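Long-range contacts in 5-carboxyvanillate decarboxylase (Sphingomonas paucimobilis, PDB 4NI8), which probably removes a carboxyl group from 5-carboxyvanillate, as a manganese-binding member of the amidohydrolase family: residues N144-D149 / H174-S179; R238-H243 / K258-F263; G51-V56 / D297-P302. All blocks are in the same frame, centred on the assembly; numbering follows the deposited sequence.

Interaction 1 of 3, residues N144-D149 / H174-S179. With MN (manganese (II) ion), chain I; 1WB (5-methoxybenzene-1,3-dicarboxylic acid), chain J.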
loop_
_atom_site.group_PDB
_atom_site.type_symbol
_atom_site.label_atom_id
_atom_site.label_comp_id
_atom_site.label_asym_id
_atom_site.label_seq_id
_atom_site.Cartn_x
_atom_site.Cartn_y
_atom_site.Cartn_z
ATOM N N ASN A 144 -2.290 2.152 -18.283
ATOM C CA ASN A 144 -2.407 2.849 -17.009
ATOM C C ASN A 144 -3.455 2.243 -16.113
ATOM O O ASN A 144 -4.636 2.523 -16.269
ATOM C CB ASN A 144 -2.713 4.326 -17.246
ATOM C CG ASN A 144 -1.771 4.935 -18.242
ATOM O OD1 ASN A 144 -0.618 5.217 -17.922
ATOM N ND2 ASN A 144 -2.240 5.106 -19.471
ATOM N N SER A 145 -2.988 1.435 -15.167
ATOM C CA SER A 145 -3.821 0.600 -14.302
ATOM C C SER A 145 -5.176 0.225 -14.920
ATOM O O SER A 145 -5.205 -0.283 -16.029
ATOM C CB SER A 145 -3.942 1.185 -12.891
ATOM O OG SER A 145 -4.321 0.168 -11.967
ATOM N N HIS A 146 -6.280 0.507 -14.236
ATOM C CA HIS A 146 -7.581 -0.055 -14.628
ATOM C C HIS A 146 -8.103 0.426 -15.988
ATOM O O HIS A 146 -7.715 1.480 -16.483
ATOM C CB HIS A 146 -8.640 0.241 -13.559
ATOM C CG HIS A 146 -9.218 1.628 -13.634
ATOM N ND1 HIS A 146 -10.315 1.939 -14.410
ATOM C CD2 HIS A 146 -8.863 2.778 -13.007
ATOM C CE1 HIS A 146 -10.607 3.221 -14.267
ATOM N NE2 HIS A 146 -9.740 3.752 -13.422
ATOM N N THR A 147 -8.994 -0.358 -16.582
ATOM C CA THR A 147 -9.811 0.128 -17.694
ATOM C C THR A 147 -11.270 -0.193 -17.403
ATOM O O THR A 147 -11.592 -1.310 -16.997
ATOM C CB THR A 147 -9.398 -0.496 -19.037
ATOM O OG1 THR A 147 -8.014 -0.236 -19.267
ATOM C CG2 THR A 147 -10.209 0.108 -20.187
ATOM N N ASN A 148 -12.139 0.792 -17.604
ATOM C CA ASN A 148 -13.564 0.657 -17.327
ATOM C C ASN A 148 -13.841 0.214 -15.896
ATOM O O ASN A 148 -14.831 -0.466 -15.630
ATOM C CB ASN A 148 -14.236 -0.312 -18.308
ATOM C CG ASN A 148 -14.206 0.188 -19.740
ATOM O OD1 ASN A 148 -13.906 1.356 -19.997
ATOM N ND2 ASN A 148 -14.544 -0.688 -20.678
ATOM N N ASP A 149 -12.951 0.600 -14.987
ATOM C CA ASP A 149 -13.089 0.296 -13.566
ATOM C C ASP A 149 -13.065 -1.204 -13.307
ATOM O O ASP A 149 -13.670 -1.697 -12.359
ATOM C CB ASP A 149 -14.325 0.973 -12.977
ATOM C CG ASP A 149 -14.318 2.463 -13.222
ATOM O OD1 ASP A 149 -13.461 3.153 -12.626
ATOM O OD2 ASP A 149 -15.146 2.938 -14.036
ATOM N N HIS A 174 1.515 1.473 -15.577
ATOM C CA HIS A 174 1.674 2.789 -14.975
ATOM C C HIS A 174 0.408 3.112 -14.165
ATOM O O HIS A 174 -0.648 2.549 -14.427
ATOM C CB HIS A 174 1.857 3.809 -16.117
ATOM C CG HIS A 174 2.184 5.195 -15.661
ATOM N ND1 HIS A 174 1.216 6.106 -15.289
ATOM C CD2 HIS A 174 3.374 5.830 -15.519
ATOM C CE1 HIS A 174 1.797 7.236 -14.923
ATOM N NE2 HIS A 174 3.105 7.094 -15.056
ATOM N N PRO A 175 0.504 4.007 -13.168
ATOM C CA PRO A 175 -0.726 4.369 -12.447
ATOM C C PRO A 175 -1.741 5.189 -13.248
ATOM O O PRO A 175 -1.433 5.751 -14.299
ATOM C CB PRO A 175 -0.211 5.235 -11.289
ATOM C CG PRO A 175 1.214 4.823 -11.103
ATOM C CD PRO A 175 1.708 4.538 -12.497
ATOM N N ARG A 176 -2.967 5.220 -12.737
ATOM C CA ARG A 176 -3.911 6.305 -13.000
ATOM C C ARG A 176 -4.670 6.462 -11.690
ATOM O O ARG A 176 -4.369 5.753 -10.725
ATOM C CB ARG A 176 -4.855 5.981 -14.160
ATOM C CG ARG A 176 -5.659 4.695 -13.974
ATOM C CD ARG A 176 -6.578 4.434 -15.180
ATOM N NE ARG A 176 -7.626 5.451 -15.301
ATOM C CZ ARG A 176 -8.694 5.330 -16.081
ATOM N NH1 ARG A 176 -8.857 4.231 -16.805
ATOM N NH2 ARG A 176 -9.606 6.301 -16.125
ATOM N N ALA A 177 -5.622 7.384 -11.627
ATOM C CA ALA A 177 -6.323 7.599 -10.369
ATOM C C ALA A 177 -7.123 6.348 -9.987
ATOM O O ALA A 177 -7.506 5.564 -10.859
ATOM C CB ALA A 177 -7.223 8.833 -10.456
ATOM N N PRO A 178 -7.348 6.139 -8.681
ATOM C CA PRO A 178 -8.206 5.047 -8.201
ATOM C C PRO A 178 -9.493 4.892 -9.011
ATOM O O PRO A 178 -10.151 5.890 -9.325
ATOM C CB PRO A 178 -8.531 5.493 -6.782
ATOM C CG PRO A 178 -7.199 6.111 -6.330
ATOM C CD PRO A 178 -6.633 6.798 -7.572
ATOM N N SER A 179 -9.832 3.642 -9.332
ATOM C CA SER A 179 -11.054 3.314 -10.058
ATOM C C SER A 179 -12.291 3.612 -9.222
ATOM O O SER A 179 -12.202 3.919 -8.027
ATOM C CB SER A 179 -11.065 1.827 -10.412
ATOM O OG SER A 179 -11.443 1.054 -9.281
HETATM MN MN MN I . 4.745 8.403 -14.351
HETATM C C1 1WB J . 1.540 12.807 -11.906
HETATM C CO1 1WB J . 2.467 11.871 -11.417
HETATM C CO2 1WB J . 0.857 12.554 -13.094
HETATM C CM1 1WB J . 2.698 10.708 -12.129
HETATM C CM2 1WB J . 1.103 11.364 -13.810
HETATM O OM 1WB J . 0.466 11.076 -14.981
HETATM C CZ 1WB J . 2.019 10.442 -13.321
HETATM C CC 1WB J . 1.312 14.044 -11.140
HETATM C CV 1WB J . -0.599 11.873 -15.433
HETATM O O1 1WB J . 2.223 14.476 -10.385
HETATM O O2 1WB J . 0.211 14.661 -11.247
HETATM C CCC 1WB J . 3.551 9.628 -11.550
HETATM O O11 1WB J . 3.910 8.701 -12.311
HETATM O O22 1WB J . 3.879 9.689 -10.351
HETATM O O HOH W 1 -9.827 6.409 -12.368
HETATM O O HOH W 2 -11.311 3.479 -18.347
HETATM O O HOH W 3 3.612 10.033 -14.927
HETATM O O HOH W 4 5.190 8.686 -16.519
#
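The imidazole of His-146 is sandwiched. On one face lies the guanidinium of Arg-176, stacked with its plane only 13° from that of the ring and the two centres 3.7 Å apart. On the opposite face sits Ser-179 CB, 3.7 Å from the ring centroid, in a CH-pi contact. The carbonyl O of Ala-177 lies at the ring edge, and a water joins it to His-146 NE2. The arginine chain bends at chi3 (-66°), which folds its end back over the ring. From there Arg-176 NH1 donates to His-146 O at 3.0 Å, from above the carbonyl plane. Arg-176 NE pairs with Asp-32 in a salt bridge. Nearer the barrel, Ser-145 N donates to His-174 O at 2.7 Å, extending the parallel pairing of Asn-144 with His-174. These are the C-terminal ends of strands 140-144 and 171-174, the active-site end of a TIM barrel. His-174 ND1 donates to Pro-175 O at 2.9 Å, while NE2 binds manganese at 2.2 Å. Glu-8 and Asp-297 complete the protein ligands. ND1 carries the proton, which leaves NE2 to bind the metal; the bond probably limits the ring's rotation. The guanidinium stacked on His-146 probably disfavours a positive charge on that ring.

Interaction 2 of 3, residues R238-H243 / K258-F263. With 1WB (5-methoxybenzene-1,3-dicarboxylic acid), chain B; EDO (1,2-ethanediol), chain M; EDO (1,2-ethanediol), chain K.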
loop_
_atom_site.group_PDB
_atom_site.type_symbol
_atom_site.label_atom_id
_atom_site.label_comp_id
_atom_site.label_asym_id
_atom_site.label_seq_id
_atom_site.Cartn_x
_atom_site.Cartn_y
_atom_site.Cartn_z
ATOM N N ARG A 238 4.366 -11.122 3.857
ATOM C CA ARG A 238 2.978 -11.214 4.317
ATOM C C ARG A 238 2.058 -11.756 3.221
ATOM O O ARG A 238 1.177 -12.577 3.492
ATOM C CB ARG A 238 2.497 -9.844 4.808
ATOM C CG ARG A 238 1.058 -9.774 5.362
ATOM C CD ARG A 238 0.994 -8.572 6.307
ATOM N NE ARG A 238 -0.327 -8.194 6.831
ATOM C CZ ARG A 238 -0.973 -8.809 7.821
ATOM N NH1 ARG A 238 -0.469 -9.897 8.399
ATOM N NH2 ARG A 238 -2.144 -8.328 8.242
ATOM N N LEU A 239 2.288 -11.328 1.978
ATOM C CA LEU A 239 1.571 -11.901 0.834
ATOM C C LEU A 239 1.742 -13.416 0.793
ATOM O O LEU A 239 0.768 -14.160 0.635
ATOM C CB LEU A 239 2.052 -11.289 -0.480
ATOM C CG LEU A 239 1.550 -9.875 -0.783
ATOM C CD1 LEU A 239 2.407 -9.243 -1.869
ATOM C CD2 LEU A 239 0.081 -9.885 -1.199
ATOM N N ASP A 240 2.982 -13.882 0.962
ATOM C CA ASP A 240 3.240 -15.317 1.028
ATOM C C ASP A 240 2.619 -15.983 2.259
ATOM O O ASP A 240 1.998 -17.043 2.150
ATOM C CB ASP A 240 4.743 -15.595 1.045
ATOM C CG ASP A 240 5.393 -15.412 -0.307
ATOM O OD1 ASP A 240 4.675 -15.170 -1.305
ATOM O OD2 ASP A 240 6.640 -15.512 -0.353
ATOM N N TYR A 241 2.814 -15.391 3.438
ATOM C CA TYR A 241 2.345 -16.051 4.651
ATOM C C TYR A 241 0.829 -16.241 4.651
ATOM O O TYR A 241 0.314 -17.322 4.981
ATOM C CB TYR A 241 2.761 -15.311 5.927
ATOM C CG TYR A 241 2.280 -16.092 7.128
ATOM C CD1 TYR A 241 3.043 -17.131 7.647
ATOM C CD2 TYR A 241 1.036 -15.836 7.701
ATOM C CE1 TYR A 241 2.594 -17.883 8.721
ATOM C CE2 TYR A 241 0.572 -16.584 8.765
ATOM C CZ TYR A 241 1.362 -17.605 9.273
ATOM O OH TYR A 241 0.924 -18.360 10.333
ATOM N N MET A 242 0.118 -15.183 4.282
ATOM C CA MET A 242 -1.338 -15.209 4.320
ATOM C C MET A 242 -1.986 -15.936 3.142
ATOM O O MET A 242 -3.197 -16.087 3.113
ATOM C CB MET A 242 -1.901 -13.786 4.448
ATOM C CG MET A 242 -1.673 -13.198 5.820
ATOM S SD MET A 242 -2.492 -14.207 7.068
ATOM C CE MET A 242 -1.959 -13.396 8.585
ATOM N N HIS A 243 -1.189 -16.408 2.190
ATOM C CA HIS A 243 -1.773 -17.082 1.035
ATOM C C HIS A 243 -2.461 -18.410 1.371
ATOM O O HIS A 243 -3.443 -18.770 0.727
ATOM C CB HIS A 243 -0.747 -17.253 -0.091
ATOM C CG HIS A 243 -1.365 -17.603 -1.407
ATOM N ND1 HIS A 243 -0.978 -18.701 -2.148
ATOM C CD2 HIS A 243 -2.358 -17.005 -2.109
ATOM C CE1 HIS A 243 -1.706 -18.762 -3.251
ATOM N NE2 HIS A 243 -2.549 -17.745 -3.251
ATOM N N LYS A 258 4.453 -19.392 -5.066
ATOM C CA LYS A 258 4.083 -18.437 -4.022
ATOM C C LYS A 258 3.904 -17.063 -4.655
ATOM O O LYS A 258 4.531 -16.759 -5.671
ATOM C CB LYS A 258 5.184 -18.336 -2.958
ATOM C CG LYS A 258 5.442 -19.608 -2.176
ATOM C CD LYS A 258 6.432 -19.319 -1.039
ATOM C CE LYS A 258 6.763 -20.576 -0.252
ATOM N NZ LYS A 258 7.871 -21.336 -0.881
ATOM N N PRO A 259 3.054 -16.221 -4.058
ATOM C CA PRO A 259 2.910 -14.854 -4.578
ATOM C C PRO A 259 4.237 -14.123 -4.815
ATOM O O PRO A 259 4.379 -13.484 -5.862
ATOM C CB PRO A 259 2.076 -14.167 -3.492
ATOM C CG PRO A 259 1.198 -15.294 -2.972
ATOM C CD PRO A 259 2.109 -16.499 -2.956
ATOM N N SER A 260 5.202 -14.247 -3.904
ATOM C CA SER A 260 6.456 -13.510 -4.050
ATOM C C SER A 260 7.282 -14.074 -5.194
ATOM O O SER A 260 8.086 -13.365 -5.800
ATOM C CB SER A 260 7.279 -13.544 -2.762
ATOM O OG SER A 260 7.734 -14.864 -2.483
ATOM N N GLU A 261 7.094 -15.362 -5.460
ATOM C CA GLU A 261 7.755 -16.007 -6.590
ATOM C C GLU A 261 7.218 -15.524 -7.942
ATOM O O GLU A 261 7.984 -15.391 -8.902
ATOM C CB GLU A 261 7.683 -17.536 -6.457
ATOM C CG GLU A 261 8.420 -18.012 -5.204
ATOM C CD GLU A 261 8.205 -19.474 -4.876
ATOM O OE1 GLU A 261 7.257 -20.091 -5.410
ATOM O OE2 GLU A 261 8.997 -20.009 -4.071
ATOM N N TYR A 262 5.914 -15.255 -8.025
ATOM C CA TYR A 262 5.387 -14.626 -9.234
ATOM C C TYR A 262 5.996 -13.247 -9.345
ATOM O O TYR A 262 6.314 -12.793 -10.445
ATOM C CB TYR A 262 3.859 -14.502 -9.212
ATOM C CG TYR A 262 3.200 -15.841 -9.354
ATOM C CD1 TYR A 262 3.244 -16.538 -10.558
ATOM C CD2 TYR A 262 2.571 -16.432 -8.274
ATOM C CE1 TYR A 262 2.652 -17.798 -10.676
ATOM C CE2 TYR A 262 1.978 -17.671 -8.378
ATOM C CZ TYR A 262 2.024 -18.355 -9.574
ATOM O OH TYR A 262 1.439 -19.591 -9.650
ATOM N N PHE A 263 6.141 -12.570 -8.205
ATOM C CA PHE A 263 6.618 -11.196 -8.280
ATOM C C PHE A 263 8.046 -11.140 -8.830
ATOM O O PHE A 263 8.361 -10.307 -9.679
ATOM C CB PHE A 263 6.519 -10.433 -6.954
ATOM C CG PHE A 263 6.647 -8.954 -7.148
ATOM C CD1 PHE A 263 5.578 -8.232 -7.654
ATOM C CD2 PHE A 263 7.854 -8.299 -6.915
ATOM C CE1 PHE A 263 5.676 -6.871 -7.887
ATOM C CE2 PHE A 263 7.969 -6.936 -7.151
ATOM C CZ PHE A 263 6.881 -6.213 -7.626
HETATM C C1 1WB B . -6.520 -12.222 10.851
HETATM C CO1 1WB B . -5.265 -11.594 10.889
HETATM C CO2 1WB B . -7.566 -11.754 11.641
HETATM C CM1 1WB B . -5.058 -10.512 11.724
HETATM C CM2 1WB B . -7.344 -10.651 12.486
HETATM O OM 1WB B . -8.320 -10.153 13.293
HETATM C CZ 1WB B . -6.099 -10.043 12.519
HETATM C CC 1WB B . -6.710 -13.374 9.952
HETATM C CV 1WB B . -9.670 -10.406 12.995
HETATM O O1 1WB B . -5.711 -14.043 9.578
HETATM O O2 1WB B . -7.876 -13.680 9.564
HETATM C CCC 1WB B . -3.883 -9.606 11.517
HETATM O O11 1WB B . -3.178 -9.740 10.501
HETATM O O22 1WB B . -3.656 -8.725 12.374
HETATM C C1 EDO M . 7.694 -23.455 -3.331
HETATM O O1 EDO M . 8.566 -22.362 -3.018
HETATM C C2 EDO M . 6.657 -23.001 -4.352
HETATM O O2 EDO M . 7.274 -22.822 -5.634
HETATM C C1 EDO K . -0.545 -20.493 6.128
HETATM O O1 EDO K . 0.824 -20.058 6.072
HETATM C C2 EDO K . -1.431 -19.400 6.724
HETATM O O2 EDO K . -1.923 -18.517 5.699
#
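Asp-240 turns the end of its carboxylate to the first turn of helix 259-266, and Ser-260 meets both of its oxygens. Ser-260 N donates to Asp-240 OD1 at 2.8 Å, on the syn lone pair. Ser-260 OG donates to Asp-240 OD2 at 2.5 Å, an unusually short bond. The serine hydroxyl stands between its own backbone N and carbonyl carbon (chi1 67°), and this brings OG round to the same carboxylate as the amide. Pro-259 fits in beside this pair. Its CD lies 3.3 Å from Asp-240 OD1, and its CB faces Leu-239 CB. The proline and His-243 cross obliquely: Pro-259 CG stands over one face of the imidazole, 4.0 Å from the centroid and 21° off the normal, a CH-pi contact. The ring lies there because CG of His-243 is turned away from its backbone N (chi1 -165°). Lys-258 holds the N-cap position, and its N donates to Glu-261 OE1 at 2.9 Å.

The contact joins the end of helix 232-241 and the start of helix 243-249 to the start of helix 259-266, away from the manganese site. Leu-211 of helix 197-211 packs on both His-243 and Pro-259. Arg-238 points to the dimer interface instead, where its NH2 donates to O11 of a bound 5-methoxybenzene-1,3-dicarboxylic acid at 2.9 Å. That ligand is also held by Arg-46 of the second subunit. A carboxylate at the N-terminus of a helix is likely to be stabilised by the helix dipole, and two contacts from one serine would tend to keep it from turning.

Interaction 3 of 3, residues G51-V56 / D297-P302. With MN (manganese (II) ion), chain I; 1WB (5-methoxybenzene-1,3-dicarboxylic acid), chain J.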
loop_
_atom_site.group_PDB
_atom_site.type_symbol
_atom_site.label_atom_id
_atom_site.label_comp_id
_atom_site.label_asym_id
_atom_site.label_seq_id
_atom_site.Cartn_x
_atom_site.Cartn_y
_atom_site.Cartn_z
ATOM N N GLY A 51 2.778 21.431 -22.833
ATOM C CA GLY A 51 3.999 21.754 -23.551
ATOM C C GLY A 51 5.165 20.873 -23.138
ATOM O O GLY A 51 5.946 20.418 -23.969
ATOM N N ARG A 52 5.284 20.614 -21.843
ATOM C CA ARG A 52 6.396 19.803 -21.364
ATOM C C ARG A 52 6.257 18.346 -21.787
ATOM O O ARG A 52 7.243 17.708 -22.154
ATOM C CB ARG A 52 6.532 19.935 -19.847
ATOM C CG ARG A 52 6.792 21.371 -19.409
ATOM C CD ARG A 52 8.085 21.466 -18.625
ATOM N NE ARG A 52 7.992 20.780 -17.342
ATOM C CZ ARG A 52 9.027 20.218 -16.725
ATOM N NH1 ARG A 52 10.233 20.256 -17.279
ATOM N NH2 ARG A 52 8.855 19.615 -15.560
ATOM N N LEU A 53 5.030 17.831 -21.755
ATOM C CA LEU A 53 4.785 16.462 -22.189
ATOM C C LEU A 53 5.009 16.326 -23.697
ATOM O O LEU A 53 5.517 15.306 -24.163
ATOM C CB LEU A 53 3.357 16.040 -21.851
ATOM C CG LEU A 53 3.070 15.806 -20.372
ATOM C CD1 LEU A 53 1.564 15.843 -20.161
ATOM C CD2 LEU A 53 3.641 14.457 -19.956
ATOM N N SER A 54 4.645 17.365 -24.450
ATOM C CA SER A 54 4.711 17.305 -25.920
ATOM C C SER A 54 6.138 17.401 -26.433
ATOM O O SER A 54 6.486 16.839 -27.478
ATOM C CB SER A 54 3.875 18.424 -26.541
ATOM O OG SER A 54 2.514 18.303 -26.155
ATOM N N ASP A 55 6.967 18.129 -25.700
ATOM C CA ASP A 55 8.338 18.359 -26.122
ATOM C C ASP A 55 9.198 17.105 -25.988
ATOM O O ASP A 55 9.231 16.477 -24.940
ATOM C CB ASP A 55 8.960 19.478 -25.289
ATOM C CG ASP A 55 10.465 19.523 -25.422
ATOM O OD1 ASP A 55 10.947 19.768 -26.551
ATOM O OD2 ASP A 55 11.154 19.318 -24.398
ATOM N N VAL A 56 9.907 16.772 -27.060
ATOM C CA VAL A 56 10.864 15.675 -27.039
ATOM C C VAL A 56 12.266 16.177 -27.369
ATOM O O VAL A 56 13.211 15.922 -26.630
ATOM C CB VAL A 56 10.457 14.564 -28.030
ATOM C CG1 VAL A 56 11.524 13.476 -28.097
ATOM C CG2 VAL A 56 9.123 13.974 -27.609
ATOM N N ASP A 297 10.619 9.767 -14.243
ATOM C CA ASP A 297 9.218 10.202 -14.201
ATOM C C ASP A 297 9.088 11.647 -14.703
ATOM O O ASP A 297 8.247 12.414 -14.226
ATOM C CB ASP A 297 8.609 10.051 -12.791
ATOM C CG ASP A 297 7.206 9.481 -12.810
ATOM O OD1 ASP A 297 6.536 9.567 -13.863
ATOM O OD2 ASP A 297 6.778 8.942 -11.756
ATOM N N TYR A 298 9.908 11.994 -15.690
ATOM C CA TYR A 298 9.830 13.293 -16.349
ATOM C C TYR A 298 8.551 13.316 -17.179
ATOM O O TYR A 298 8.173 12.292 -17.750
ATOM C CB TYR A 298 11.046 13.464 -17.269
ATOM C CG TYR A 298 11.123 14.799 -17.960
ATOM C CD1 TYR A 298 11.693 15.904 -17.330
ATOM C CD2 TYR A 298 10.608 14.962 -19.246
ATOM C CE1 TYR A 298 11.764 17.132 -17.970
ATOM C CE2 TYR A 298 10.675 16.185 -19.890
ATOM C CZ TYR A 298 11.255 17.262 -19.254
ATOM O OH TYR A 298 11.314 18.477 -19.910
ATOM N N PRO A 299 7.874 14.478 -17.269
ATOM C CA PRO A 299 8.187 15.797 -16.714
ATOM C C PRO A 299 7.515 16.055 -15.367
ATOM O O PRO A 299 7.521 17.195 -14.907
ATOM C CB PRO A 299 7.606 16.744 -17.766
ATOM C CG PRO A 299 6.377 16.023 -18.234
ATOM C CD PRO A 299 6.746 14.545 -18.214
ATOM N N TYR A 300 6.961 15.018 -14.743
ATOM C CA TYR A 300 6.307 15.184 -13.445
ATOM C C TYR A 300 7.319 15.283 -12.309
ATOM O O TYR A 300 7.003 15.770 -11.220
ATOM C CB TYR A 300 5.324 14.047 -13.196
ATOM C CG TYR A 300 4.277 13.956 -14.276
ATOM C CD1 TYR A 300 3.194 14.823 -14.284
ATOM C CD2 TYR A 300 4.386 13.023 -15.303
ATOM C CE1 TYR A 300 2.235 14.757 -15.277
ATOM C CE2 TYR A 300 3.430 12.952 -16.303
ATOM C CZ TYR A 300 2.358 13.824 -16.281
ATOM O OH TYR A 300 1.400 13.759 -17.271
ATOM N N GLN A 301 8.528 14.797 -12.567
ATOM C CA GLN A 301 9.674 14.986 -11.677
ATOM C C GLN A 301 10.802 15.538 -12.520
ATOM O O GLN A 301 10.895 15.215 -13.703
ATOM C CB GLN A 301 10.154 13.650 -11.110
ATOM C CG GLN A 301 9.092 12.853 -10.412
ATOM C CD GLN A 301 9.363 12.684 -8.936
ATOM O OE1 GLN A 301 10.396 13.109 -8.411
ATOM N NE2 GLN A 301 8.430 12.065 -8.257
ATOM N N PRO A 302 11.678 16.356 -11.911
ATOM C CA PRO A 302 12.853 16.913 -12.590
ATOM C C PRO A 302 13.970 15.887 -12.766
ATOM O O PRO A 302 14.108 14.969 -11.945
ATOM C CB PRO A 302 13.309 18.023 -11.635
ATOM C CG PRO A 302 12.810 17.597 -10.297
ATOM C CD PRO A 302 11.493 16.929 -10.563
HETATM MN MN MN I . 4.745 8.403 -14.351
HETATM C C1 1WB J . 1.540 12.807 -11.906
HETATM C CO1 1WB J . 2.467 11.871 -11.417
HETATM C CO2 1WB J . 0.857 12.554 -13.094
HETATM C CM1 1WB J . 2.698 10.708 -12.129
HETATM C CM2 1WB J . 1.103 11.364 -13.810
HETATM O OM 1WB J . 0.466 11.076 -14.981
HETATM C CZ 1WB J . 2.019 10.442 -13.321
HETATM C CC 1WB J . 1.312 14.044 -11.140
HETATM C CV 1WB J . -0.599 11.873 -15.433
HETATM O O1 1WB J . 2.223 14.476 -10.385
HETATM O O2 1WB J . 0.211 14.661 -11.247
HETATM C CCC 1WB J . 3.551 9.628 -11.550
HETATM O O11 1WB J . 3.910 8.701 -12.311
HETATM O O22 1WB J . 3.879 9.689 -10.351
HETATM O O HOH W 5 9.818 18.759 -22.098
HETATM O O HOH W 3 3.612 10.033 -14.927
HETATM O O HOH W 4 5.190 8.686 -16.519
#
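Water 5 ties the two segments together through three bonds. It donates to Arg-52 O at 2.8 Å and to Asp-55 OD2, and it accepts from Tyr-298 OH at 2.7 Å, lying in the plane of that ring. Arg-52 bends at chi2 and chi3 (-67° at the latter), which lays one face of its guanidinium over Pro-299 CB. Its plane stands 77° from the Tyr-298 ring. On the next residue, Leu-53 CD2 packs against Pro-299 CD at 3.6 Å and reaches Tyr-300 OH, the leucine crossing both side chains at about a right angle. A cis peptide bond precedes Pro-299. The loop 297-302 follows strand 292-293, the eighth of the TIM barrel, and helix 49-54 lies against it. Asp-297 OD1 binds manganese at 2.2 Å, and OD2 is hydrogen-bonded to His-227. Three residues on, one face of the Tyr-300 ring covers the aromatic ring of the bound dicarboxylate, with Tyr-300 CE1 3.4 Å from its CO2. The hydroxyl of Tyr-300 is hydrogen-bonded to Thr-77. Replacing Tyr-300 by an alanine would probably leave this side of the ligand ring uncovered, open a gap beside Leu-53 and deprive Thr-77 of this partner. Gln-301 and Pro-302 pack on Tyr-241 of the second subunit.

Overall arrangement
Interactions 1 and 3 are buried and serve one site. Each supplies a ligand to the same manganese, His-174 from one and Asp-297 from the other, and both touch the same bound dicarboxylate. Their nearest atoms are about 4 Å apart. Interaction 1 joins two neighbouring loops of the barrel and relies on stacking and direct bonds. Interaction 3 closes a span of 240 residues, with a water and apolar side chains carrying the contact. Interaction 2 is only partly buried, its centre 36 Å from that of interaction 3. It joins two helices through a carboxylate. Interactions 2 and 3 both reach the second subunit.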